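Local atomic coordinates of retinol dehydratase (Spodoptera frugiperda, PDB entry 1FMJ), a protein that binds retinol and adenosine 3',5'-diphosphate and, as a sulfotransferase-family enzyme whose helical lid makes it a dehydratase, probably dehydrates retinol. Residues Y35-Y46 and G220-H230. Numbering follows the deposited sequence.
Sequences YVKLGPKGYMVY and GLYTLTPYFEH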
loop_
_atom_site.group_PDB
_atom_site.type_symbol
_atom_site.label_atom_id
_atom_site.label_comp_id
_atom_site.label_asym_id
_atom_site.label_seq_id
_atom_site.Cartn_x
_atom_site.Cartn_y
_atom_site.Cartn_z
ATOM N N TYR A 35 -7.371 15.798 -1.520
ATOM C CA TYR A 35 -6.880 15.157 -2.744
ATOM C C TYR A 35 -6.928 16.057 -3.988
ATOM O O TYR A 35 -7.459 17.169 -3.964
ATOM C CB TYR A 35 -7.713 13.918 -3.089
ATOM C CG TYR A 35 -7.759 12.798 -2.073
ATOM C CD1 TYR A 35 -8.793 12.718 -1.144
ATOM C CD2 TYR A 35 -6.830 11.760 -2.113
ATOM C CE1 TYR A 35 -8.911 11.631 -0.293
ATOM C CE2 TYR A 35 -6.939 10.663 -1.258
ATOM C CZ TYR A 35 -7.984 10.606 -0.357
ATOM O OH TYR A 35 -8.122 9.520 0.464
ATOM N N VAL A 36 -6.363 15.528 -5.072
ATOM C CA VAL A 36 -6.355 16.145 -6.393
ATOM C C VAL A 36 -6.128 14.983 -7.348
ATOM O O VAL A 36 -5.451 14.010 -6.999
ATOM C CB VAL A 36 -5.216 17.178 -6.603
ATOM C CG1 VAL A 36 -5.372 18.343 -5.636
ATOM C CG2 VAL A 36 -3.861 16.504 -6.458
ATOM N N LYS A 37 -6.723 15.066 -8.532
ATOM C CA LYS A 37 -6.580 14.033 -9.551
ATOM C C LYS A 37 -5.228 14.263 -10.225
ATOM O O LYS A 37 -4.851 15.408 -10.478
ATOM C CB LYS A 37 -7.698 14.166 -10.588
ATOM C CG LYS A 37 -8.614 12.951 -10.734
ATOM C CD LYS A 37 -9.532 12.774 -9.544
ATOM C CE LYS A 37 -10.645 11.767 -9.844
ATOM N NZ LYS A 37 -10.143 10.378 -10.093
ATOM N N LEU A 38 -4.502 13.194 -10.524
ATOM C CA LEU A 38 -3.188 13.351 -11.145
ATOM C C LEU A 38 -3.009 12.558 -12.427
ATOM O O LEU A 38 -3.242 11.356 -12.457
ATOM C CB LEU A 38 -2.085 12.959 -10.152
ATOM C CG LEU A 38 -0.646 13.141 -10.648
ATOM C CD1 LEU A 38 -0.480 14.581 -11.136
ATOM C CD2 LEU A 38 0.352 12.827 -9.538
ATOM N N GLY A 39 -2.586 13.239 -13.489
ATOM C CA GLY A 39 -2.374 12.567 -14.762
ATOM C C GLY A 39 -3.647 12.301 -15.552
ATOM O O GLY A 39 -4.750 12.491 -15.042
ATOM N N PRO A 40 -3.523 11.855 -16.810
ATOM C CA PRO A 40 -4.681 11.567 -17.661
ATOM C C PRO A 40 -5.611 10.506 -17.080
ATOM O O PRO A 40 -6.783 10.436 -17.447
ATOM C CB PRO A 40 -4.042 11.129 -18.978
ATOM C CG PRO A 40 -2.739 10.511 -18.526
ATOM C CD PRO A 40 -2.266 11.504 -17.497
ATOM N N LYS A 41 -5.090 9.678 -16.179
ATOM C CA LYS A 41 -5.899 8.641 -15.550
ATOM C C LYS A 41 -6.554 9.151 -14.256
ATOM O O LYS A 41 -7.397 8.478 -13.668
ATOM C CB LYS A 41 -5.039 7.412 -15.262
ATOM C CG LYS A 41 -4.484 6.764 -16.516
ATOM C CD LYS A 41 -3.526 5.622 -16.192
ATOM C CE LYS A 41 -2.924 5.044 -17.468
ATOM N NZ LYS A 41 -2.056 3.850 -17.220
ATOM N N GLY A 42 -6.167 10.345 -13.823
ATOM C CA GLY A 42 -6.745 10.920 -12.618
ATOM C C GLY A 42 -6.523 10.116 -11.347
ATOM O O GLY A 42 -7.465 9.850 -10.600
ATOM N N TYR A 43 -5.278 9.726 -11.096
ATOM C CA TYR A 43 -4.957 8.970 -9.892
ATOM C C TYR A 43 -5.170 9.864 -8.681
ATOM O O TYR A 43 -4.673 10.995 -8.626
ATOM C CB TYR A 43 -3.502 8.475 -9.914
ATOM C CG TYR A 43 -3.259 7.262 -10.798
ATOM C CD1 TYR A 43 -2.460 7.353 -11.935
ATOM C CD2 TYR A 43 -3.799 6.014 -10.472
ATOM C CE1 TYR A 43 -2.195 6.227 -12.733
ATOM C CE2 TYR A 43 -3.544 4.884 -11.262
ATOM C CZ TYR A 43 -2.741 5.002 -12.388
ATOM O OH TYR A 43 -2.489 3.908 -13.174
ATOM N N MET A 44 -5.931 9.358 -7.716
ATOM C CA MET A 44 -6.206 10.097 -6.501
ATOM C C MET A 44 -4.952 10.197 -5.627
ATOM O O MET A 44 -4.490 9.195 -5.080
ATOM C CB MET A 44 -7.328 9.406 -5.724
ATOM C CG MET A 44 -8.713 9.586 -6.318
ATOM S SD MET A 44 -9.271 11.293 -6.215
ATOM C CE MET A 44 -10.091 11.299 -4.606
ATOM N N VAL A 45 -4.394 11.398 -5.498
ATOM C CA VAL A 45 -3.219 11.559 -4.653
ATOM C C VAL A 45 -3.434 12.667 -3.643
ATOM O O VAL A 45 -4.055 13.694 -3.942
ATOM C CB VAL A 45 -1.918 11.852 -5.480
ATOM C CG1 VAL A 45 -1.665 10.724 -6.475
ATOM C CG2 VAL A 45 -2.026 13.177 -6.204
ATOM N N TYR A 46 -2.947 12.445 -2.426
ATOM C CA TYR A 46 -3.064 13.448 -1.381
ATOM C C TYR A 46 -2.303 14.670 -1.887
ATOM O O TYR A 46 -1.186 14.543 -2.388
ATOM C CB TYR A 46 -2.458 12.923 -0.075
ATOM C CG TYR A 46 -3.401 12.030 0.710
ATOM C CD1 TYR A 46 -3.111 10.684 0.921
ATOM C CD2 TYR A 46 -4.576 12.541 1.249
ATOM C CE1 TYR A 46 -3.973 9.868 1.653
ATOM C CE2 TYR A 46 -5.442 11.740 1.984
ATOM C CZ TYR A 46 -5.134 10.406 2.182
ATOM O OH TYR A 46 -5.986 9.626 2.921
ATOM N N GLY A 220 -13.207 5.289 -8.248
ATOM C CA GLY A 220 -11.891 5.889 -8.371
ATOM C C GLY A 220 -11.757 7.169 -7.567
ATOM O O GLY A 220 -11.036 8.094 -7.965
ATOM N N LEU A 221 -12.450 7.235 -6.431
ATOM C CA LEU A 221 -12.386 8.426 -5.589
ATOM C C LEU A 221 -11.694 8.190 -4.248
ATOM O O LEU A 221 -11.807 8.998 -3.326
ATOM C CB LEU A 221 -13.790 9.009 -5.389
ATOM C CG LEU A 221 -14.303 9.671 -6.677
ATOM C CD1 LEU A 221 -15.733 10.146 -6.515
ATOM C CD2 LEU A 221 -13.379 10.830 -7.040
ATOM N N TYR A 222 -10.999 7.068 -4.122
ATOM C CA TYR A 222 -10.254 6.825 -2.897
ATOM C C TYR A 222 -8.776 6.867 -3.246
ATOM O O TYR A 222 -8.397 6.876 -4.423
ATOM C CB TYR A 222 -10.602 5.486 -2.239
ATOM C CG TYR A 222 -9.976 5.362 -0.857
ATOM C CD1 TYR A 222 -10.295 6.265 0.162
ATOM C CD2 TYR A 222 -9.017 4.392 -0.594
ATOM C CE1 TYR A 222 -9.654 6.199 1.414
ATOM C CE2 TYR A 222 -8.376 4.316 0.637
ATOM C CZ TYR A 222 -8.692 5.219 1.635
ATOM O OH TYR A 222 -8.031 5.146 2.835
ATOM N N THR A 223 -7.950 6.906 -2.213
ATOM C CA THR A 223 -6.500 6.991 -2.349
ATOM C C THR A 223 -5.858 6.059 -3.384
ATOM O O THR A 223 -6.005 4.841 -3.334
ATOM C CB THR A 223 -5.827 6.770 -0.972
ATOM O OG1 THR A 223 -6.458 7.623 -0.002
ATOM C CG2 THR A 223 -4.334 7.108 -1.037
ATOM N N LEU A 224 -5.146 6.683 -4.317
ATOM C CA LEU A 224 -4.425 6.027 -5.401
ATOM C C LEU A 224 -5.201 5.180 -6.404
ATOM O O LEU A 224 -4.604 4.408 -7.157
ATOM C CB LEU A 224 -3.220 5.257 -4.839
ATOM C CG LEU A 224 -2.133 6.211 -4.306
ATOM C CD1 LEU A 224 -0.997 5.428 -3.703
ATOM C CD2 LEU A 224 -1.608 7.103 -5.441
ATOM N N THR A 225 -6.526 5.325 -6.419
ATOM C CA THR A 225 -7.350 4.645 -7.415
ATOM C C THR A 225 -7.245 5.637 -8.595
ATOM O O THR A 225 -6.666 6.716 -8.434
ATOM C CB THR A 225 -8.834 4.536 -6.963
ATOM O OG1 THR A 225 -9.352 5.845 -6.682
ATOM C CG2 THR A 225 -8.952 3.655 -5.715
ATOM N N PRO A 226 -7.817 5.317 -9.774
ATOM C CA PRO A 226 -8.590 4.146 -10.205
ATOM C C PRO A 226 -7.866 2.841 -9.915
ATOM O O PRO A 226 -6.728 2.658 -10.323
ATOM C CB PRO A 226 -8.760 4.378 -11.706
ATOM C CG PRO A 226 -8.737 5.876 -11.829
ATOM C CD PRO A 226 -7.599 6.231 -10.912
ATOM N N TYR A 227 -8.537 1.933 -9.220
ATOM C CA TYR A 227 -7.943 0.654 -8.880
ATOM C C TYR A 227 -7.421 -0.145 -10.083
ATOM O O TYR A 227 -6.267 -0.576 -10.102
ATOM C CB TYR A 227 -8.944 -0.209 -8.116
ATOM C CG TYR A 227 -8.442 -1.620 -7.927
ATOM C CD1 TYR A 227 -7.517 -1.921 -6.931
ATOM C CD2 TYR A 227 -8.837 -2.641 -8.791
ATOM C CE1 TYR A 227 -6.993 -3.203 -6.802
ATOM C CE2 TYR A 227 -8.316 -3.934 -8.671
ATOM C CZ TYR A 227 -7.396 -4.204 -7.681
ATOM O OH TYR A 227 -6.852 -5.468 -7.579
ATOM N N PHE A 228 -8.260 -0.352 -11.086
ATOM C CA PHE A 228 -7.810 -1.129 -12.231
ATOM C C PHE A 228 -6.698 -0.516 -13.072
ATOM O O PHE A 228 -5.900 -1.245 -13.660
ATOM C CB PHE A 228 -8.996 -1.510 -13.105
ATOM C CG PHE A 228 -9.789 -2.644 -12.553
ATOM C CD1 PHE A 228 -11.010 -2.422 -11.924
ATOM C CD2 PHE A 228 -9.299 -3.947 -12.636
ATOM C CE1 PHE A 228 -11.727 -3.484 -11.392
ATOM C CE2 PHE A 228 -10.013 -5.008 -12.103
ATOM C CZ PHE A 228 -11.229 -4.776 -11.482
ATOM N N GLU A 229 -6.631 0.808 -13.139
ATOM C CA GLU A 229 -5.555 1.438 -13.902
ATOM C C GLU A 229 -4.236 1.155 -13.186
ATOM O O GLU A 229 -3.193 0.968 -13.818
ATOM C CB GLU A 229 -5.774 2.947 -14.019
ATOM C CG GLU A 229 -7.000 3.331 -14.846
ATOM C CD GLU A 229 -7.094 2.538 -16.138
ATOM O OE1 GLU A 229 -6.060 2.421 -16.834
ATOM O OE2 GLU A 229 -8.195 2.031 -16.457
ATOM N N HIS A 230 -4.292 1.108 -11.860
ATOM C CA HIS A 230 -3.103 0.841 -11.043
ATOM C C HIS A 230 -2.611 -0.576 -11.336
ATOM O O HIS A 230 -1.434 -0.793 -11.641
ATOM C CB HIS A 230 -3.462 1.003 -9.555
ATOM C CG HIS A 230 -2.278 1.076 -8.636
ATOM N ND1 HIS A 230 -1.354 0.060 -8.529
ATOM C CD2 HIS A 230 -1.906 2.021 -7.739
ATOM C CE1 HIS A 230 -0.466 0.371 -7.601
ATOM N NE2 HIS A 230 -0.780 1.556 -7.106
HETATM O O HOH W 1 -3.680 1.499 -16.450
HETATM O O HOH W 2 -5.795 6.952 2.504
#
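The Tyr35 ring meets Thr223 OG1 at its edge, in plane, while Met44 CE lies over one face and Tyr46 CD2 over the other, both offset toward the rim. Thr223 OG1 also sits over the centre of one face of the Tyr222 ring, 3.6 Å above its plane. Hydroxyls converge here: Tyr35 OH and Thr223 OG1 hydrogen-bond at 2.6 Å, and one water joins Thr223 OG1, Tyr46 OH and Tyr222 OH. At the other end the Tyr43 ring has His230 N at its edge, in plane; Tyr43 OH hydrogen-bonds Glu233. Between them, the hairpin strand 43-46 pairs with the type II turn 222-225: Met44 N donates to Thr225 O (2.8 Å, 163° at the hydrogen), and Leu224 N to a lone pair of Met44 O (2.7 Å). Lys37, bent at chi2 (71°) and chi4, brings NZ to Gly42 O (2.8 Å) and Gly220 O (3.2 Å); an alanine here would probably leave both carbonyls without this donor and Leu221 CD2 without Lys37 CE beside it. One water accepts from Lys41 NZ and donates to Glu229 OE1 and Glu229 O, with Glu233 the direct salt-bridge partner of Lys41. Both polar backbone atoms of Met44, the shared Lys37 ammonium and the water-linked hydroxyls thus fasten hairpin to loop, though Leu221 O and Leu224 O stay buried without partners.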